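Local coordinates for endonuclease IV (Thermus thermophilus, PDB 3AAM), which cleaves phosphodiester bonds at apurinic or apyrimidinic sites in DNA during base excision repair, as a metal-dependent endonuclease of the AP endonuclease 2 family, at residues Leu137-Ala142 and Thr170-Ala175; Gly149-Glu154 and Ala176-Ala181. One frame throughout, in Å; residues are numbered along the deposited sequence.

Both contacts join the end of strand 135-139 and what follows it to what follows strand 165-169, and their segments alternate along the chain. Contact 1 is buried and includes a manganese ligand; contact 2 lies further out and is partly at the surface. Helix 170-176 takes part in both: it gives H172 to contact 1 and ends at A176 in contact 2. The chemistry changes with depth. Contact 1 rests on a histidine held by a backbone carbonyl and bound to manganese. Contact 2 rests on an aromatic stack, a tyrosine hydroxyl and a water. T141 N to G149 O, 2.9 Å, and A173 O to Y178 N, 2.9 Å, are probable hydrogen bonds linking the two.

Contact 1: Leu137-Ala142 and Thr170-Ala175; sequences LVENTA and TCHAYA. With MN (manganese (II) ion), chain B.
H172 on helix 170-176 packs against N140 to A142 in a buried polar contact at the C-terminal end of barrel strand 135-139. The imidazole carries it. Its ND1 donates to the backbone O of N140 at 2.7 Å, with an N-H...O angle of 155°. The carbonyl O lies near the ring plane, and the donor in turn lies in the carbonyl plane. NE2, the other ring nitrogen, binds the manganese at 2.2 Å. The ring is therefore held at both nitrogens, which fixes its rotation and places the proton on ND1. CG of H172 stands anti to its carbonyl carbon (chi1 -65°), which sends the ring toward the strand end. OE1 of E139 also comes to the ring edge, 3.8 Å from CE1 of H172. Its carboxylate plane is turned 61° from the ring. The amide of N140 reaches the end of the neighbouring strand: OD1 accepts from the backbone N of D169, while ND2 lies against CB of A173 at 3.6 Å. Further along, A142 CB meets A175 CB at 3.7 Å, and A142 CA makes a CH...O contact with O of H172. D217 and H219 bind the same manganese, and water 1 lies 2.5 Å from it. A metal site at the C-terminal ends of the strands is characteristic of the TIM-barrel AP endonuclease 2 family.

Contact 2: Gly149-Glu154 and Ala176-Ala181; sequences GARFEE and AGYDVA
The rings of F152 and Y178 lie face to face in an offset stack, centroids 4.0 Å apart and planes at 8°. CZ of Y178 sits over the centre of the F152 ring, while CE2 of F152 lies toward the rim of the tyrosine. At the tyrosine edge, in its plane, are the backbone O of A150, 3.4 Å from CE2 of Y178, and water 2. The guanidinium of R151 has the Y178 hydroxyl and water 2 over one face, both toward its rim. R151 folds back because its chain bends at chi2 and chi3, and its NH2 forms a salt bridge with OE1 of E153 at 3.0 Å. This meeting joins the start of helix 152-159, where R151 is the N-cap residue, to the loop after helix 170-176, a helix closed by a Schellman motif at G177. The Y178 OH accepts from the backbone N of F152 at 3.0 Å, nearly straight at 174°. Water 2 links the same hydroxyl, at 2.7 Å, to OE1 of E153. A leucine in place of Y178 would probably leave the F152 N-H and water 2 without this partner and the phenylalanine face without its stack. Beside the rings, A150 CB and A176 CB meet at 4.3 Å.

Contact 1: Leu137-Ala142 and Thr170-Ala175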
loop_
_atom_site.group_PDB
_atom_site.type_symbol
_atom_site.label_atom_id
_atom_site.label_comp_id
_atom_site.label_asym_id
_atom_site.label_seq_id
_atom_site.Cartn_x
_atom_site.Cartn_y
_atom_site.Cartn_z
ATOM N N LEU A 137 -0.394 -6.368 4.819
ATOM C CA LEU A 137 -0.580 -6.582 3.393
ATOM C C LEU A 137 0.764 -6.657 2.691
ATOM O O LEU A 137 1.652 -5.851 2.961
ATOM C CB LEU A 137 -1.377 -5.425 2.787
ATOM C CG LEU A 137 -2.738 -5.111 3.396
ATOM C CD1 LEU A 137 -3.379 -3.944 2.661
ATOM C CD2 LEU A 137 -3.616 -6.350 3.318
ATOM N N VAL A 138 0.917 -7.629 1.797
ATOM C CA VAL A 138 2.155 -7.762 1.039
ATOM C C VAL A 138 1.842 -7.333 -0.388
ATOM O O VAL A 138 0.820 -7.728 -0.949
ATOM C CB VAL A 138 2.689 -9.217 1.042
ATOM C CG1 VAL A 138 3.129 -9.598 2.447
ATOM C CG2 VAL A 138 1.623 -10.177 0.543
ATOM N N GLU A 139 2.713 -6.513 -0.965
ATOM C CA GLU A 139 2.502 -6.019 -2.322
ATOM C C GLU A 139 3.151 -6.908 -3.365
ATOM O O GLU A 139 4.147 -7.574 -3.092
ATOM C CB GLU A 139 3.107 -4.617 -2.492
ATOM C CG GLU A 139 3.096 -3.737 -1.254
ATOM C CD GLU A 139 3.857 -2.424 -1.450
ATOM O OE1 GLU A 139 4.921 -2.426 -2.113
ATOM O OE2 GLU A 139 3.397 -1.389 -0.922
ATOM N N ASN A 140 2.579 -6.920 -4.563
ATOM C CA ASN A 140 3.192 -7.660 -5.654
ATOM C C ASN A 140 4.288 -6.698 -6.108
ATOM O O ASN A 140 4.208 -5.490 -5.850
ATOM C CB ASN A 140 2.199 -7.913 -6.789
ATOM C CG ASN A 140 1.563 -6.639 -7.302
ATOM O OD1 ASN A 140 0.831 -5.968 -6.579
ATOM N ND2 ASN A 140 1.836 -6.303 -8.559
ATOM N N THR A 141 5.313 -7.217 -6.775
ATOM C CA THR A 141 6.430 -6.384 -7.205
ATOM C C THR A 141 6.728 -6.451 -8.695
ATOM O O THR A 141 6.152 -7.257 -9.426
ATOM C CB THR A 141 7.711 -6.772 -6.456
ATOM O OG1 THR A 141 8.097 -8.100 -6.833
ATOM C CG2 THR A 141 7.475 -6.734 -4.956
ATOM N N ALA A 142 7.646 -5.592 -9.130
ATOM C CA ALA A 142 8.056 -5.538 -10.524
ATOM C C ALA A 142 8.891 -6.769 -10.875
ATOM O O ALA A 142 9.074 -7.096 -12.048
ATOM C CB ALA A 142 8.860 -4.266 -10.776
ATOM N N THR A 170 -0.638 -1.671 -9.367
ATOM C CA THR A 170 -0.761 -1.755 -10.816
ATOM C C THR A 170 0.523 -1.432 -11.581
ATOM O O THR A 170 0.751 -1.968 -12.668
ATOM C CB THR A 170 -1.878 -0.831 -11.293
ATOM O OG1 THR A 170 -1.749 0.433 -10.633
ATOM C CG2 THR A 170 -3.240 -1.432 -10.963
ATOM N N CYS A 171 1.352 -0.553 -11.030
ATOM C CA CYS A 171 2.613 -0.201 -11.681
ATOM C C CYS A 171 3.524 -1.414 -11.608
ATOM O O CYS A 171 4.126 -1.818 -12.605
ATOM C CB CYS A 171 3.279 0.984 -10.971
ATOM S SG CYS A 171 4.923 1.419 -11.613
ATOM N N HIS A 172 3.621 -2.000 -10.419
ATOM C CA HIS A 172 4.458 -3.180 -10.227
ATOM C C HIS A 172 4.008 -4.316 -11.138
ATOM O O HIS A 172 4.833 -4.985 -11.763
ATOM C CB HIS A 172 4.389 -3.652 -8.776
ATOM C CG HIS A 172 4.963 -2.681 -7.793
ATOM N ND1 HIS A 172 4.966 -2.918 -6.436
ATOM C CD2 HIS A 172 5.545 -1.471 -7.966
ATOM C CE1 HIS A 172 5.524 -1.894 -5.815
ATOM N NE2 HIS A 172 5.883 -1.003 -6.719
ATOM N N ALA A 173 2.697 -4.526 -11.206
ATOM C CA ALA A 173 2.136 -5.588 -12.035
ATOM C C ALA A 173 2.499 -5.383 -13.499
ATOM O O ALA A 173 2.920 -6.318 -14.181
ATOM C CB ALA A 173 0.616 -5.639 -11.872
ATOM N N TYR A 174 2.344 -4.153 -13.973
ATOM C CA TYR A 174 2.653 -3.830 -15.361
ATOM C C TYR A 174 4.131 -4.097 -15.628
ATOM O O TYR A 174 4.489 -4.731 -16.621
ATOM C CB TYR A 174 2.321 -2.362 -15.635
ATOM C CG TYR A 174 2.314 -1.987 -17.100
ATOM C CD1 TYR A 174 1.418 -2.582 -17.984
ATOM C CD2 TYR A 174 3.196 -1.032 -17.599
ATOM C CE1 TYR A 174 1.399 -2.237 -19.331
ATOM C CE2 TYR A 174 3.186 -0.678 -18.946
ATOM C CZ TYR A 174 2.284 -1.288 -19.804
ATOM O OH TYR A 174 2.266 -0.948 -21.138
ATOM N N ALA A 175 4.988 -3.618 -14.729
ATOM C CA ALA A 175 6.426 -3.804 -14.882
ATOM C C ALA A 175 6.812 -5.275 -14.863
ATOM O O ALA A 175 7.803 -5.667 -15.471
ATOM C CB ALA A 175 7.172 -3.055 -13.784
HETATM MN MN MN B . 6.910 0.972 -6.425
HETATM O O HOH W 1 8.648 2.707 -5.906
#

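Contact 2: Gly149-Glu154 and Ala176-Ala181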
loop_
_atom_site.group_PDB
_atom_site.type_symbol
_atom_site.label_atom_id
_atom_site.label_comp_id
_atom_site.label_asym_id
_atom_site.label_seq_id
_atom_site.Cartn_x
_atom_site.Cartn_y
_atom_site.Cartn_z
ATOM N N GLY A 149 7.587 -11.877 -5.056
ATOM C CA GLY A 149 6.233 -11.414 -5.318
ATOM C C GLY A 149 5.844 -10.851 -6.673
ATOM O O GLY A 149 4.873 -10.098 -6.755
ATOM N N ALA A 150 6.561 -11.201 -7.734
ATOM C CA ALA A 150 6.208 -10.693 -9.059
ATOM C C ALA A 150 4.956 -11.400 -9.570
ATOM O O ALA A 150 4.084 -10.779 -10.176
ATOM C CB ALA A 150 7.365 -10.907 -10.034
ATOM N N ARG A 151 4.875 -12.703 -9.318
ATOM C CA ARG A 151 3.736 -13.508 -9.749
ATOM C C ARG A 151 2.657 -13.582 -8.675
ATOM O O ARG A 151 2.953 -13.777 -7.499
ATOM C CB ARG A 151 4.202 -14.927 -10.084
ATOM C CG ARG A 151 5.073 -15.026 -11.320
ATOM C CD ARG A 151 4.240 -14.843 -12.578
ATOM N NE ARG A 151 3.209 -15.872 -12.690
ATOM C CZ ARG A 151 2.273 -15.891 -13.631
ATOM N NH1 ARG A 151 2.233 -14.933 -14.549
ATOM N NH2 ARG A 151 1.379 -16.870 -13.658
ATOM N N PHE A 152 1.399 -13.440 -9.081
ATOM C CA PHE A 152 0.311 -13.506 -8.118
ATOM C C PHE A 152 0.308 -14.848 -7.396
ATOM O O PHE A 152 -0.019 -14.910 -6.213
ATOM C CB PHE A 152 -1.042 -13.276 -8.802
ATOM C CG PHE A 152 -1.183 -11.917 -9.438
ATOM C CD1 PHE A 152 -0.494 -10.819 -8.927
ATOM C CD2 PHE A 152 -2.032 -11.726 -10.521
ATOM C CE1 PHE A 152 -0.652 -9.550 -9.488
ATOM C CE2 PHE A 152 -2.199 -10.465 -11.090
ATOM C CZ PHE A 152 -1.509 -9.374 -10.571
ATOM N N GLU A 153 0.679 -15.918 -8.098
ATOM C CA GLU A 153 0.710 -17.244 -7.483
ATOM C C GLU A 153 1.698 -17.302 -6.328
ATOM O O GLU A 153 1.490 -18.041 -5.365
ATOM C CB GLU A 153 1.095 -18.324 -8.503
ATOM C CG GLU A 153 0.016 -18.701 -9.507
ATOM C CD GLU A 153 -0.229 -17.630 -10.552
ATOM O OE1 GLU A 153 0.627 -16.733 -10.709
ATOM O OE2 GLU A 153 -1.277 -17.699 -11.229
ATOM N N GLU A 154 2.784 -16.537 -6.424
ATOM C CA GLU A 154 3.774 -16.540 -5.355
ATOM C C GLU A 154 3.190 -15.843 -4.136
ATOM O O GLU A 154 3.400 -16.281 -3.005
ATOM C CB GLU A 154 5.068 -15.846 -5.790
ATOM C CG GLU A 154 6.176 -15.968 -4.742
ATOM C CD GLU A 154 7.549 -15.602 -5.276
ATOM O OE1 GLU A 154 7.859 -14.398 -5.377
ATOM O OE2 GLU A 154 8.315 -16.527 -5.608
ATOM N N ALA A 176 6.023 -6.089 -14.172
ATOM C CA ALA A 176 6.302 -7.515 -14.071
ATOM C C ALA A 176 5.838 -8.308 -15.288
ATOM O O ALA A 176 6.288 -9.436 -15.500
ATOM C CB ALA A 176 5.660 -8.078 -12.813
ATOM N N GLY A 177 4.938 -7.731 -16.079
ATOM C CA GLY A 177 4.452 -8.433 -17.256
ATOM C C GLY A 177 2.942 -8.559 -17.368
ATOM O O GLY A 177 2.436 -9.105 -18.349
ATOM N N TYR A 178 2.213 -8.077 -16.367
ATOM C CA TYR A 178 0.754 -8.132 -16.406
ATOM C C TYR A 178 0.278 -6.916 -17.191
ATOM O O TYR A 178 0.491 -5.779 -16.770
ATOM C CB TYR A 178 0.184 -8.103 -14.989
ATOM C CG TYR A 178 0.414 -9.378 -14.202
ATOM C CD1 TYR A 178 -0.333 -10.526 -14.466
ATOM C CD2 TYR A 178 1.356 -9.426 -13.177
ATOM C CE1 TYR A 178 -0.153 -11.694 -13.718
ATOM C CE2 TYR A 178 1.547 -10.588 -12.427
ATOM C CZ TYR A 178 0.787 -11.714 -12.701
ATOM O OH TYR A 178 0.951 -12.853 -11.944
ATOM N N ASP A 179 -0.374 -7.152 -18.325
ATOM C CA ASP A 179 -0.828 -6.051 -19.172
ATOM C C ASP A 179 -2.031 -5.274 -18.632
ATOM O O ASP A 179 -3.151 -5.415 -19.125
ATOM C CB ASP A 179 -1.150 -6.566 -20.576
ATOM C CG ASP A 179 -1.136 -5.462 -21.614
ATOM O OD1 ASP A 179 -1.181 -4.277 -21.224
ATOM O OD2 ASP A 179 -1.081 -5.781 -22.820
ATOM N N VAL A 180 -1.791 -4.429 -17.636
ATOM C CA VAL A 180 -2.861 -3.630 -17.049
ATOM C C VAL A 180 -3.372 -2.574 -18.031
ATOM O O VAL A 180 -4.531 -2.160 -17.965
ATOM C CB VAL A 180 -2.385 -2.910 -15.773
ATOM C CG1 VAL A 180 -3.563 -2.216 -15.095
ATOM C CG2 VAL A 180 -1.726 -3.907 -14.827
ATOM N N ALA A 181 -2.504 -2.148 -18.944
ATOM C CA ALA A 181 -2.866 -1.133 -19.926
ATOM C C ALA A 181 -3.909 -1.586 -20.941
ATOM O O ALA A 181 -4.890 -0.880 -21.189
ATOM C CB ALA A 181 -1.616 -0.654 -20.661
HETATM O O HOH W 2 -0.906 -14.766 -12.223
#